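PDB 5B0V: matrix protein VP40, which drives assembly and budding of Marburg virus particles as the viral matrix protein, existing as a dimer until it reorganises into multimers at the plasma membrane. Local coordinates for residues 75-80 with 179-184; 95-100 with 292-297; 132-137 with 158-163; 211-216 with 300-305. All blocks are in the same frame, centred on the assembly; numbering follows the deposited sequence.

Contact 1 (75-80 with 179-184); sequences FTLEAI and TNLVLS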
loop_
_atom_site.group_PDB
_atom_site.type_symbol
_atom_site.label_atom_id
_atom_site.label_comp_id
_atom_site.label_asym_id
_atom_site.label_seq_id
_atom_site.Cartn_x
_atom_site.Cartn_y
_atom_site.Cartn_z
ATOM N N PHE A 75 -10.821 -7.759 2.485
ATOM C CA PHE A 75 -10.164 -7.088 1.363
ATOM C C PHE A 75 -11.082 -7.080 0.148
ATOM O O PHE A 75 -11.547 -8.139 -0.293
ATOM C CB PHE A 75 -8.897 -7.858 0.993
ATOM C CG PHE A 75 -7.861 -7.838 2.048
ATOM C CD1 PHE A 75 -7.946 -8.688 3.141
ATOM C CD2 PHE A 75 -6.789 -6.978 1.956
ATOM C CE1 PHE A 75 -6.978 -8.657 4.130
ATOM C CE2 PHE A 75 -5.819 -6.957 2.928
ATOM C CZ PHE A 75 -5.911 -7.789 4.014
ATOM N N THR A 76 -11.291 -5.905 -0.419
ATOM C CA THR A 76 -12.142 -5.743 -1.593
ATOM C C THR A 76 -11.585 -4.722 -2.583
ATOM O O THR A 76 -11.183 -3.620 -2.198
ATOM C CB THR A 76 -13.522 -5.238 -1.168
ATOM O OG1 THR A 76 -13.977 -6.036 -0.088
ATOM C CG2 THR A 76 -14.518 -5.340 -2.301
ATOM N N LEU A 77 -11.558 -5.069 -3.856
ATOM C CA LEU A 77 -11.296 -4.070 -4.881
ATOM C C LEU A 77 -12.603 -3.418 -5.322
ATOM O O LEU A 77 -13.592 -4.087 -5.615
ATOM C CB LEU A 77 -10.606 -4.688 -6.096
ATOM C CG LEU A 77 -9.131 -5.002 -5.932
ATOM C CD1 LEU A 77 -8.645 -5.583 -7.247
ATOM C CD2 LEU A 77 -8.335 -3.763 -5.535
ATOM N N GLU A 78 -12.559 -2.100 -5.408
ATOM C CA GLU A 78 -13.657 -1.304 -5.928
ATOM C C GLU A 78 -13.196 -0.720 -7.224
ATOM O O GLU A 78 -12.157 -0.070 -7.251
ATOM C CB GLU A 78 -13.973 -0.197 -4.958
ATOM C CG GLU A 78 -14.232 -0.693 -3.547
ATOM C CD GLU A 78 -14.932 0.394 -2.739
ATOM O OE1 GLU A 78 -14.740 1.579 -3.080
ATOM O OE2 GLU A 78 -15.674 0.094 -1.781
ATOM N N ALA A 79 -13.940 -0.952 -8.300
ATOM C CA ALA A 79 -13.464 -0.569 -9.627
ATOM C C ALA A 79 -14.422 0.343 -10.348
ATOM O O ALA A 79 -15.615 0.299 -10.116
ATOM C CB ALA A 79 -13.212 -1.796 -10.467
ATOM N N ILE A 80 -13.852 1.187 -11.196
ATOM C CA ILE A 80 -14.574 1.874 -12.234
ATOM C C ILE A 80 -14.170 1.277 -13.592
ATOM O O ILE A 80 -13.000 1.078 -13.873
ATOM C CB ILE A 80 -14.250 3.363 -12.254
ATOM C CG1 ILE A 80 -14.469 3.986 -10.873
ATOM C CG2 ILE A 80 -15.112 4.060 -13.310
ATOM C CD1 ILE A 80 -15.915 4.102 -10.468
ATOM N N THR A 179 -10.707 1.747 -15.296
ATOM C CA THR A 179 -10.409 3.164 -15.339
ATOM C C THR A 179 -9.819 3.608 -14.011
ATOM O O THR A 179 -8.951 4.476 -13.945
ATOM C CB THR A 179 -11.698 3.938 -15.663
ATOM O OG1 THR A 179 -11.888 3.918 -17.076
ATOM C CG2 THR A 179 -11.668 5.390 -15.165
ATOM N N ASN A 180 -10.320 3.009 -12.950
ATOM C CA ASN A 180 -9.970 3.401 -11.618
ATOM C C ASN A 180 -10.070 2.221 -10.657
ATOM O O ASN A 180 -10.963 1.383 -10.760
ATOM C CB ASN A 180 -10.908 4.495 -11.170
ATOM C CG ASN A 180 -10.403 5.189 -9.937
ATOM O OD1 ASN A 180 -9.584 6.109 -10.035
ATOM N ND2 ASN A 180 -10.894 4.769 -8.766
ATOM N N LEU A 181 -9.172 2.170 -9.693
ATOM C CA LEU A 181 -9.157 1.052 -8.771
ATOM C C LEU A 181 -8.884 1.498 -7.337
ATOM O O LEU A 181 -7.986 2.282 -7.076
ATOM C CB LEU A 181 -8.122 0.068 -9.257
ATOM C CG LEU A 181 -8.356 -1.401 -8.938
ATOM C CD1 LEU A 181 -9.706 -1.916 -9.419
ATOM C CD2 LEU A 181 -7.219 -2.213 -9.556
ATOM N N VAL A 182 -9.705 1.040 -6.412
ATOM C CA VAL A 182 -9.489 1.322 -5.001
ATOM C C VAL A 182 -9.487 -0.002 -4.210
ATOM O O VAL A 182 -10.387 -0.832 -4.376
ATOM C CB VAL A 182 -10.573 2.248 -4.418
ATOM C CG1 VAL A 182 -10.463 2.327 -2.893
ATOM C CG2 VAL A 182 -10.474 3.630 -5.000
ATOM N N LEU A 183 -8.458 -0.187 -3.373
ATOM C CA LEU A 183 -8.386 -1.315 -2.467
ATOM C C LEU A 183 -8.922 -0.954 -1.101
ATOM O O LEU A 183 -8.303 -0.165 -0.369
ATOM C CB LEU A 183 -6.958 -1.746 -2.299
ATOM C CG LEU A 183 -6.749 -2.814 -1.221
ATOM C CD1 LEU A 183 -7.284 -4.170 -1.662
ATOM C CD2 LEU A 183 -5.279 -2.895 -0.886
ATOM N N SER A 184 -10.070 -1.545 -0.748
ATOM C CA SER A 184 -10.665 -1.389 0.580
ATOM C C SER A 184 -10.148 -2.464 1.525
ATOM O O SER A 184 -10.163 -3.644 1.179
ATOM C CB SER A 184 -12.173 -1.495 0.513
ATOM O OG SER A 184 -12.710 -1.255 1.799
#

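Contact 2 (95-100 with 292-297); sequences PAWLPL and PENFPL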
loop_
_atom_site.group_PDB
_atom_site.type_symbol
_atom_site.label_atom_id
_atom_site.label_comp_id
_atom_site.label_asym_id
_atom_site.label_seq_id
_atom_site.Cartn_x
_atom_site.Cartn_y
_atom_site.Cartn_z
ATOM N N PRO A 95 -19.309 1.397 -11.850
ATOM C CA PRO A 95 -18.645 0.913 -10.666
ATOM C C PRO A 95 -18.897 -0.585 -10.445
ATOM O O PRO A 95 -19.956 -1.080 -10.829
ATOM C CB PRO A 95 -19.309 1.722 -9.550
ATOM C CG PRO A 95 -20.694 1.911 -10.025
ATOM C CD PRO A 95 -20.617 1.991 -11.519
ATOM N N ALA A 96 -17.940 -1.282 -9.824
ATOM C CA ALA A 96 -18.095 -2.687 -9.466
ATOM C C ALA A 96 -17.290 -3.037 -8.221
ATOM O O ALA A 96 -16.214 -2.468 -7.970
ATOM C CB ALA A 96 -17.645 -3.557 -10.614
ATOM N N TRP A 97 -17.787 -4.033 -7.494
ATOM C CA TRP A 97 -17.216 -4.442 -6.209
ATOM C C TRP A 97 -16.718 -5.869 -6.245
ATOM O O TRP A 97 -17.474 -6.781 -6.490
ATOM C CB TRP A 97 -18.279 -4.278 -5.133
ATOM C CG TRP A 97 -18.536 -2.818 -4.885
ATOM C CD1 TRP A 97 -17.896 -2.027 -3.968
ATOM C CD2 TRP A 97 -19.455 -1.966 -5.582
ATOM N NE1 TRP A 97 -18.382 -0.741 -4.039
ATOM C CE2 TRP A 97 -19.343 -0.683 -5.012
ATOM C CE3 TRP A 97 -20.379 -2.167 -6.615
ATOM C CZ2 TRP A 97 -20.115 0.401 -5.439
ATOM C CZ3 TRP A 97 -21.164 -1.071 -7.051
ATOM C CH2 TRP A 97 -21.017 0.193 -6.455
ATOM N N LEU A 98 -15.437 -6.042 -5.960
ATOM C CA LEU A 98 -14.731 -7.287 -6.204
ATOM C C LEU A 98 -14.070 -7.784 -4.920
ATOM O O LEU A 98 -12.968 -7.365 -4.567
ATOM C CB LEU A 98 -13.677 -7.040 -7.287
ATOM C CG LEU A 98 -14.267 -6.445 -8.578
ATOM C CD1 LEU A 98 -13.197 -5.861 -9.482
ATOM C CD2 LEU A 98 -15.053 -7.480 -9.338
ATOM N N PRO A 99 -14.759 -8.638 -4.171
ATOM C CA PRO A 99 -14.143 -9.225 -2.980
ATOM C C PRO A 99 -12.923 -10.040 -3.347
ATOM O O PRO A 99 -12.940 -10.718 -4.363
ATOM C CB PRO A 99 -15.230 -10.149 -2.464
ATOM C CG PRO A 99 -16.474 -9.472 -2.884
ATOM C CD PRO A 99 -16.205 -8.862 -4.214
ATOM N N LEU A 100 -11.875 -9.971 -2.547
ATOM C CA LEU A 100 -10.685 -10.799 -2.763
ATOM C C LEU A 100 -10.461 -11.786 -1.647
ATOM O O LEU A 100 -9.633 -12.660 -1.794
ATOM C CB LEU A 100 -9.428 -9.941 -2.815
ATOM C CG LEU A 100 -9.435 -8.740 -3.761
ATOM C CD1 LEU A 100 -8.134 -7.989 -3.545
ATOM C CD2 LEU A 100 -9.570 -9.172 -5.208
ATOM N N PRO A 292 -20.717 -8.153 -3.101
ATOM C CA PRO A 292 -20.674 -6.822 -3.654
ATOM C C PRO A 292 -21.565 -5.859 -2.925
ATOM O O PRO A 292 -22.632 -6.217 -2.505
ATOM C CB PRO A 292 -21.154 -7.044 -5.075
ATOM C CG PRO A 292 -20.569 -8.364 -5.432
ATOM C CD PRO A 292 -20.774 -9.168 -4.173
ATOM N N GLU A 293 -21.077 -4.642 -2.755
ATOM C CA GLU A 293 -21.789 -3.589 -2.049
ATOM C C GLU A 293 -23.210 -3.412 -2.596
ATOM O O GLU A 293 -24.167 -3.327 -1.843
ATOM C CB GLU A 293 -20.970 -2.292 -2.134
ATOM C CG GLU A 293 -21.592 -1.061 -1.507
ATOM C CD GLU A 293 -21.698 -1.138 0.001
ATOM O OE1 GLU A 293 -21.325 -2.160 0.583
ATOM O OE2 GLU A 293 -22.184 -0.166 0.611
ATOM N N ASN A 294 -23.345 -3.413 -3.915
ATOM C CA ASN A 294 -24.672 -3.296 -4.548
ATOM C C ASN A 294 -25.453 -4.599 -4.614
ATOM O O ASN A 294 -26.446 -4.656 -5.309
ATOM C CB ASN A 294 -24.569 -2.743 -5.976
ATOM C CG ASN A 294 -23.752 -3.649 -6.906
ATOM O OD1 ASN A 294 -23.015 -4.550 -6.453
ATOM N ND2 ASN A 294 -23.843 -3.389 -8.204
ATOM N N PHE A 295 -25.025 -5.655 -3.949
ATOM C CA PHE A 295 -25.786 -6.904 -3.999
ATOM C C PHE A 295 -27.073 -6.736 -3.177
ATOM O O PHE A 295 -26.994 -6.194 -2.072
ATOM C CB PHE A 295 -24.947 -8.030 -3.423
ATOM C CG PHE A 295 -25.462 -9.394 -3.722
ATOM C CD1 PHE A 295 -25.077 -10.055 -4.858
ATOM C CD2 PHE A 295 -26.320 -10.022 -2.845
ATOM C CE1 PHE A 295 -25.541 -11.332 -5.119
ATOM C CE2 PHE A 295 -26.798 -11.301 -3.090
ATOM C CZ PHE A 295 -26.405 -11.964 -4.232
ATOM N N PRO A 296 -28.245 -7.189 -3.713
ATOM C CA PRO A 296 -29.570 -6.975 -3.116
ATOM C C PRO A 296 -29.871 -7.901 -1.972
ATOM O O PRO A 296 -29.477 -9.078 -2.005
ATOM C CB PRO A 296 -30.513 -7.298 -4.263
ATOM C CG PRO A 296 -29.803 -8.349 -5.022
ATOM C CD PRO A 296 -28.368 -7.912 -4.998
ATOM N N LEU A 297 -30.613 -7.403 -0.985
ATOM C CA LEU A 297 -30.797 -8.188 0.246
ATOM C C LEU A 297 -31.706 -9.358 -0.005
ATOM O O LEU A 297 -31.582 -10.386 0.648
ATOM C CB LEU A 297 -31.375 -7.384 1.406
ATOM C CG LEU A 297 -30.411 -6.628 2.348
ATOM C CD1 LEU A 297 -29.777 -7.573 3.379
ATOM C CD2 LEU A 297 -29.349 -5.746 1.636
#

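Contact 3 (132-137 with 158-163); sequences QKFVRV and AFIQNM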
loop_
_atom_site.group_PDB
_atom_site.type_symbol
_atom_site.label_atom_id
_atom_site.label_comp_id
_atom_site.label_asym_id
_atom_site.label_seq_id
_atom_site.Cartn_x
_atom_site.Cartn_y
_atom_site.Cartn_z
ATOM N N GLN A 132 -20.584 -20.141 -18.998
ATOM C CA GLN A 132 -21.020 -19.148 -18.021
ATOM C C GLN A 132 -20.049 -17.981 -18.057
ATOM O O GLN A 132 -18.856 -18.194 -17.933
ATOM C CB GLN A 132 -21.051 -19.774 -16.636
ATOM C CG GLN A 132 -22.276 -19.447 -15.797
ATOM C CD GLN A 132 -22.204 -20.089 -14.414
ATOM O OE1 GLN A 132 -21.192 -20.706 -14.046
ATOM N NE2 GLN A 132 -23.278 -19.943 -13.635
ATOM N N LYS A 133 -20.540 -16.753 -18.215
ATOM C CA LYS A 133 -19.645 -15.637 -18.519
ATOM C C LYS A 133 -18.961 -15.149 -17.264
ATOM O O LYS A 133 -19.607 -14.832 -16.262
ATOM C CB LYS A 133 -20.375 -14.495 -19.231
ATOM C CG LYS A 133 -20.813 -14.868 -20.632
ATOM C CD LYS A 133 -21.272 -13.668 -21.447
ATOM C CE LYS A 133 -20.101 -12.828 -21.951
ATOM N NZ LYS A 133 -20.526 -11.744 -22.895
ATOM N N PHE A 134 -17.638 -15.089 -17.343
ATOM C CA PHE A 134 -16.803 -14.635 -16.244
ATOM C C PHE A 134 -15.988 -13.412 -16.606
ATOM O O PHE A 134 -15.841 -13.032 -17.774
ATOM C CB PHE A 134 -15.849 -15.746 -15.831
ATOM C CG PHE A 134 -16.508 -16.827 -15.073
ATOM C CD1 PHE A 134 -16.621 -16.751 -13.698
ATOM C CD2 PHE A 134 -17.058 -17.910 -15.732
ATOM C CE1 PHE A 134 -17.251 -17.763 -12.987
ATOM C CE2 PHE A 134 -17.696 -18.922 -15.026
ATOM C CZ PHE A 134 -17.798 -18.848 -13.654
ATOM N N VAL A 135 -15.434 -12.809 -15.572
ATOM C CA VAL A 135 -14.590 -11.627 -15.714
ATOM C C VAL A 135 -13.385 -11.835 -14.795
ATOM O O VAL A 135 -13.561 -12.108 -13.611
ATOM C CB VAL A 135 -15.408 -10.370 -15.360
ATOM C CG1 VAL A 135 -15.602 -10.290 -13.869
ATOM C CG2 VAL A 135 -14.758 -9.089 -15.822
ATOM N N ARG A 136 -12.179 -11.757 -15.341
ATOM C CA ARG A 136 -10.963 -11.990 -14.561
ATOM C C ARG A 136 -10.177 -10.720 -14.359
ATOM O O ARG A 136 -9.726 -10.098 -15.329
ATOM C CB ARG A 136 -10.063 -12.991 -15.270
ATOM C CG ARG A 136 -8.996 -13.589 -14.372
ATOM C CD ARG A 136 -7.892 -14.256 -15.178
ATOM N NE ARG A 136 -8.387 -15.349 -16.009
ATOM C CZ ARG A 136 -8.811 -16.535 -15.557
ATOM N NH1 ARG A 136 -8.817 -16.827 -14.253
ATOM N NH2 ARG A 136 -9.248 -17.445 -16.429
ATOM N N VAL A 137 -9.999 -10.318 -13.112
ATOM C CA VAL A 137 -9.086 -9.225 -12.860
ATOM C C VAL A 137 -7.714 -9.798 -12.527
ATOM O O VAL A 137 -7.579 -10.664 -11.675
ATOM C CB VAL A 137 -9.592 -8.222 -11.820
ATOM C CG1 VAL A 137 -10.246 -8.921 -10.662
ATOM C CG2 VAL A 137 -8.456 -7.333 -11.334
ATOM N N ALA A 158 -11.326 -14.478 -10.559
ATOM C CA ALA A 158 -12.486 -14.465 -11.448
ATOM C C ALA A 158 -13.781 -14.152 -10.708
ATOM O O ALA A 158 -13.915 -14.429 -9.515
ATOM C CB ALA A 158 -12.597 -15.792 -12.151
ATOM N N PHE A 159 -14.734 -13.562 -11.422
ATOM C CA PHE A 159 -16.059 -13.274 -10.870
ATOM C C PHE A 159 -17.057 -13.630 -11.933
ATOM O O PHE A 159 -16.767 -13.417 -13.113
ATOM C CB PHE A 159 -16.189 -11.797 -10.544
ATOM C CG PHE A 159 -15.195 -11.331 -9.547
ATOM C CD1 PHE A 159 -13.954 -10.859 -9.934
ATOM C CD2 PHE A 159 -15.484 -11.409 -8.213
ATOM C CE1 PHE A 159 -13.022 -10.468 -8.994
ATOM C CE2 PHE A 159 -14.566 -11.013 -7.267
ATOM C CZ PHE A 159 -13.334 -10.544 -7.656
ATOM N N ILE A 160 -18.214 -14.169 -11.551
ATOM C CA ILE A 160 -19.295 -14.326 -12.533
ATOM C C ILE A 160 -19.597 -12.931 -13.040
ATOM O O ILE A 160 -19.639 -11.981 -12.275
ATOM C CB ILE A 160 -20.578 -14.972 -11.957
ATOM C CG1 ILE A 160 -20.387 -16.481 -11.726
ATOM C CG2 ILE A 160 -21.741 -14.840 -12.913
ATOM C CD1 ILE A 160 -19.772 -16.870 -10.380
ATOM N N GLN A 161 -19.770 -12.801 -14.338
ATOM C CA GLN A 161 -19.977 -11.494 -14.910
ATOM C C GLN A 161 -21.185 -10.832 -14.304
ATOM O O GLN A 161 -21.152 -9.660 -13.997
ATOM C CB GLN A 161 -20.150 -11.580 -16.417
ATOM C CG GLN A 161 -20.032 -10.237 -17.096
ATOM C CD GLN A 161 -20.466 -10.280 -18.540
ATOM O OE1 GLN A 161 -19.638 -10.241 -19.456
ATOM N NE2 GLN A 161 -21.773 -10.380 -18.758
ATOM N N ASN A 162 -22.271 -11.562 -14.138
ATOM C CA ASN A 162 -23.488 -10.914 -13.671
ATOM C C ASN A 162 -23.382 -10.413 -12.235
ATOM O O ASN A 162 -24.338 -9.894 -11.693
ATOM C CB ASN A 162 -24.724 -11.803 -13.900
ATOM C CG ASN A 162 -24.613 -13.164 -13.200
ATOM O OD1 ASN A 162 -24.448 -13.240 -11.976
ATOM N ND2 ASN A 162 -24.688 -14.247 -13.976
HETATM N N MSE A 163 -22.213 -10.557 -11.624
HETATM C CA MSE A 163 -21.955 -9.999 -10.278
HETATM C C MSE A 163 -21.100 -8.758 -10.329
HETATM O O MSE A 163 -20.700 -8.216 -9.292
HETATM C CB MSE A 163 -21.285 -11.084 -9.426
HETATM C CG MSE A 163 -22.237 -12.268 -9.221
HETATM SE SE MSE A 163 -22.838 -12.314 -7.362
HETATM C CE MSE A 163 -21.013 -12.611 -6.665
#

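Contact 4 (211-216 with 300-305); sequences IHPNLP and FNNRQV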
loop_
_atom_site.group_PDB
_atom_site.type_symbol
_atom_site.label_atom_id
_atom_site.label_comp_id
_atom_site.label_asym_id
_atom_site.label_seq_id
_atom_site.Cartn_x
_atom_site.Cartn_y
_atom_site.Cartn_z
ATOM N N ILE A 211 -24.880 -19.537 0.646
ATOM C CA ILE A 211 -25.901 -18.494 0.721
ATOM C C ILE A 211 -26.347 -17.982 -0.655
ATOM O O ILE A 211 -27.449 -17.466 -0.798
ATOM C CB ILE A 211 -25.412 -17.321 1.605
ATOM C CG1 ILE A 211 -26.597 -16.511 2.127
ATOM C CG2 ILE A 211 -24.392 -16.433 0.887
ATOM C CD1 ILE A 211 -27.297 -17.155 3.311
ATOM N N HIS A 212 -25.523 -18.172 -1.674
ATOM C CA HIS A 212 -25.905 -17.816 -3.035
ATOM C C HIS A 212 -25.018 -18.636 -3.928
ATOM O O HIS A 212 -23.874 -18.860 -3.610
ATOM C CB HIS A 212 -25.676 -16.319 -3.272
ATOM C CG HIS A 212 -26.024 -15.814 -4.645
ATOM N ND1 HIS A 212 -27.310 -15.481 -5.021
ATOM C CD2 HIS A 212 -25.239 -15.497 -5.698
ATOM C CE1 HIS A 212 -27.309 -15.039 -6.264
ATOM N NE2 HIS A 212 -26.062 -15.033 -6.693
ATOM N N PRO A 213 -25.554 -19.118 -5.054
ATOM C CA PRO A 213 -24.750 -20.050 -5.841
ATOM C C PRO A 213 -23.450 -19.461 -6.363
ATOM O O PRO A 213 -22.510 -20.211 -6.621
ATOM C CB PRO A 213 -25.670 -20.435 -6.998
ATOM C CG PRO A 213 -26.828 -19.499 -6.943
ATOM C CD PRO A 213 -26.944 -19.043 -5.536
ATOM N N ASN A 214 -23.392 -18.140 -6.492
ATOM C CA ASN A 214 -22.209 -17.475 -6.995
ATOM C C ASN A 214 -21.284 -16.850 -5.949
ATOM O O ASN A 214 -20.421 -16.049 -6.297
ATOM C CB ASN A 214 -22.634 -16.436 -8.029
ATOM C CG ASN A 214 -23.307 -17.055 -9.233
ATOM O OD1 ASN A 214 -24.055 -16.383 -9.962
ATOM N ND2 ASN A 214 -23.025 -18.336 -9.470
ATOM N N LEU A 215 -21.459 -17.212 -4.687
ATOM C CA LEU A 215 -20.530 -16.866 -3.625
ATOM C C LEU A 215 -19.985 -18.155 -3.003
ATOM O O LEU A 215 -20.699 -19.158 -2.891
ATOM C CB LEU A 215 -21.255 -16.077 -2.551
ATOM C CG LEU A 215 -21.866 -14.753 -2.981
ATOM C CD1 LEU A 215 -22.765 -14.184 -1.893
ATOM C CD2 LEU A 215 -20.793 -13.744 -3.313
ATOM N N PRO A 216 -18.732 -18.128 -2.528
ATOM C CA PRO A 216 -18.272 -19.371 -1.904
ATOM C C PRO A 216 -19.061 -19.668 -0.633
ATOM O O PRO A 216 -19.602 -18.754 -0.014
ATOM C CB PRO A 216 -16.803 -19.096 -1.610
ATOM C CG PRO A 216 -16.720 -17.608 -1.417
ATOM C CD PRO A 216 -17.860 -16.975 -2.192
ATOM N N PHE A 300 -30.373 -13.533 -1.163
ATOM C CA PHE A 300 -29.724 -14.540 -0.341
ATOM C C PHE A 300 -30.706 -15.664 0.062
ATOM O O PHE A 300 -30.652 -16.209 1.176
ATOM C CB PHE A 300 -29.194 -13.868 0.914
ATOM C CG PHE A 300 -28.107 -12.865 0.663
ATOM C CD1 PHE A 300 -26.912 -13.238 0.063
ATOM C CD2 PHE A 300 -28.240 -11.556 1.093
ATOM C CE1 PHE A 300 -25.885 -12.323 -0.143
ATOM C CE2 PHE A 300 -27.216 -10.641 0.907
ATOM C CZ PHE A 300 -26.040 -11.026 0.283
ATOM N N ASN A 301 -31.623 -16.011 -0.822
ATOM C CA ASN A 301 -32.684 -16.952 -0.444
ATOM C C ASN A 301 -32.489 -18.361 -0.968
ATOM O O ASN A 301 -33.077 -19.291 -0.439
ATOM C CB ASN A 301 -34.033 -16.395 -0.877
ATOM C CG ASN A 301 -34.408 -15.152 -0.097
ATOM O OD1 ASN A 301 -34.051 -15.020 1.076
ATOM N ND2 ASN A 301 -35.131 -14.234 -0.739
ATOM N N ASN A 302 -31.678 -18.486 -2.017
ATOM C CA ASN A 302 -31.337 -19.759 -2.610
ATOM C C ASN A 302 -30.149 -20.363 -1.867
ATOM O O ASN A 302 -28.985 -20.303 -2.314
ATOM C CB ASN A 302 -31.018 -19.582 -4.087
ATOM C CG ASN A 302 -30.620 -20.884 -4.775
ATOM O OD1 ASN A 302 -30.773 -22.001 -4.238
ATOM N ND2 ASN A 302 -30.098 -20.745 -5.983
ATOM N N ARG A 303 -30.474 -20.979 -0.739
ATOM C CA ARG A 303 -29.491 -21.494 0.189
ATOM C C ARG A 303 -29.406 -22.995 0.076
ATOM O O ARG A 303 -30.370 -23.658 -0.297
ATOM C CB ARG A 303 -29.907 -21.151 1.609
ATOM C CG ARG A 303 -30.261 -19.693 1.808
ATOM C CD ARG A 303 -30.714 -19.442 3.221
ATOM N NE ARG A 303 -30.676 -18.008 3.447
ATOM C CZ ARG A 303 -31.371 -17.374 4.373
ATOM N NH1 ARG A 303 -32.148 -18.024 5.217
ATOM N NH2 ARG A 303 -31.248 -16.067 4.487
ATOM N N GLN A 304 -28.253 -23.530 0.442
ATOM C CA GLN A 304 -28.033 -24.973 0.492
ATOM C C GLN A 304 -26.948 -25.275 1.524
ATOM O O GLN A 304 -26.079 -24.437 1.753
ATOM C CB GLN A 304 -27.616 -25.464 -0.893
ATOM C CG GLN A 304 -27.382 -26.951 -1.015
ATOM C CD GLN A 304 -27.056 -27.310 -2.443
ATOM O OE1 GLN A 304 -25.948 -27.101 -2.877
ATOM N NE2 GLN A 304 -28.029 -27.804 -3.191
ATOM N N VAL A 305 -27.001 -26.465 2.127
ATOM C CA VAL A 305 -25.948 -26.932 3.040
ATOM C C VAL A 305 -24.958 -27.867 2.364
ATOM O O VAL A 305 -25.345 -28.855 1.731
ATOM C CB VAL A 305 -26.512 -27.723 4.218
ATOM C CG1 VAL A 305 -25.398 -28.078 5.184
ATOM C CG2 VAL A 305 -27.581 -26.922 4.919
#

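Contact 1 (75-80 with 179-184)
Leu77 and Leu183 face each other across two antiparallel strands, and the bump that matters is Leu77 CD2. This methyl drops into the hollow between two leucines of the other strand, 4.0 Å from Leu183 CD1 on one side and 4.1 Å from Leu181 CG on the other. Next along the row is the small Ala79, and Leu181 CD1 comes to 3.7 Å from its CB. Leu181 CG stands anti to the backbone N (chi1 -151°), which helps lean the isobutyl group toward the partner strand. On the reverse face Glu78 pairs with Val182, their backbones bonded both ways; the bond from Glu78 N to Val182 O is 2.7 Å long. Ile80 CG1 rides beside Asn180 CB at 3.6 Å. There a classic beta bulge sets Thr179 and Asn180 together against Ile80, whose O takes a firm bond from Thr179 N and a weak one from Asn180 N. Strand 91-104 flanks strand 72-83, strand 56-59 flanks strand 176-187, and helix 110-119 covers Phe75 and Leu183 through Leu117.

Contact 2 (95-100 with 292-297)
Trp97 meets the turn at 292-295 with one face of its indole. Glu293 CB sits over the five-membered ring, 3.5 Å from its centroid and only 5° off the normal, a CH-pi contact. From there the glutamate chain bends at chi2 (68°) and carries its carboxylate past the ring, where OE1 accepts from Ser259 N and forms a salt bridge with Lys253. The segment 292-295 is a type I beta turn, closed by the bond from Phe295 N to Pro292 O, and it follows strand 286-290; in the two-domain plan of filovirus VP40 this is probably where the C-terminal domain touches strand 91-104 of the N-terminal one. Asn294 CG takes the crowded position between its backbone N and carbonyl carbon, and from there its amide reaches the six-membered ring, tilted 50° to it, with OD1 3.6 Å from Trp97 CE3. Pro292 fits under the root of the tryptophan, its CB 4.0 Å from Trp97 CB. Beyond it Pro99 CG approaches Pro292 CD more loosely, at 4.5 Å.

Contact 3 (132-137 with 158-163)
Phe134 holds CG anti to its carbonyl carbon (chi1 -75°), and Ile160 sets CG1 the same way (chi1 -74°); the two side chains then run side by side, with Phe134 CE1 3.6 Å from Ile160 CG1. They belong to an antiparallel three-stranded sheet in which strand 133-139 lies between strands 122-128 and 156-160. Val135 and Phe159 form its hydrogen-bonded pair here, and Val135 N gives to Phe159 O at 2.9 Å. On their shared face Val135 CG1 crosses the root of Phe159, 3.7 Å from its CB, while Val137 CG1 meets the ring at its edge. On the face carrying Arg136 and Ala158, Arg136 NH1 is hydrogen-bonded to Asn156 OD1, and the guanidinium makes a cation-pi contact with Phe127. Past Ile160 the chain enters a short 3-10 turn, yet pairing persists for one more residue: Gln161 N donates to Lys133 O at 2.8 Å, tilted 27° from the carbonyl plane. Alongside, the extended Gln161 side chain points the same way as Lys133; its OE1, weakly hydrogen-bonded to Tyr176 OH, lies 3.6 Å from Lys133 CE.

Contact 4 (211-216 with 300-305)
Apolar contact between Ile211 and Phe300 carries most of this meeting. Ile211 CG1, anti to the backbone N (chi1 -158°), reaches back toward the other segment and crosses Phe300, 3.9 Å from CD1 of the ring. At the edge of the same ring, near its plane, Leu215 CD1 stands 4.0 Å from Phe300 CE1. Ile211 CD1 runs on beside the extended arginine chain, 3.5 Å from Arg303 NE. A mixed contact lies further out: the Asn302 amide crosses the pyrrolidine of Pro213 at about a right angle, with ND2 3.6 Å from Pro213 CD. Polar bonds stay within each segment or go elsewhere. Leu215 N closes a type I beta turn onto His212 O, Arg303 NE bonds weakly to Phe300 O, and Arg303 NH1 reaches Leu246 O. Asn302 centres an inverse gamma turn just ahead of strand 304-309. That strand pairs with 205-210, which leads directly into Ile211; strand 251-253 lies against Ile211, Phe300 and Arg303 through Val251, and helix 237-243 packs on Val305.

How the contacts relate
Contacts 1 and 2 share a sheet: strands 72-83 and 91-104 are neighbours, Leu77 O lying 2.7 Å from Leu98 N in a probable hydrogen bond, and the two centres are about 11 Å apart. Leu98, which also packs on Leu77, leads on to contact 3, where Phe159 CZ lies 3.5 Å from Leu98 CB. Phe295, the last residue of the turn in contact 2, touches three residues: selenomethionine Met163 of contact 3 and the rings of His212 and Phe300 in contact 4. Met163 CE in turn reaches Leu215 CD2 at 3.5 Å. Contacts 2, 3 and 4 thus touch pairwise, probably across the boundary between the two domains, whereas contacts 1 and 4 stay about 11 Å apart at their nearest atoms.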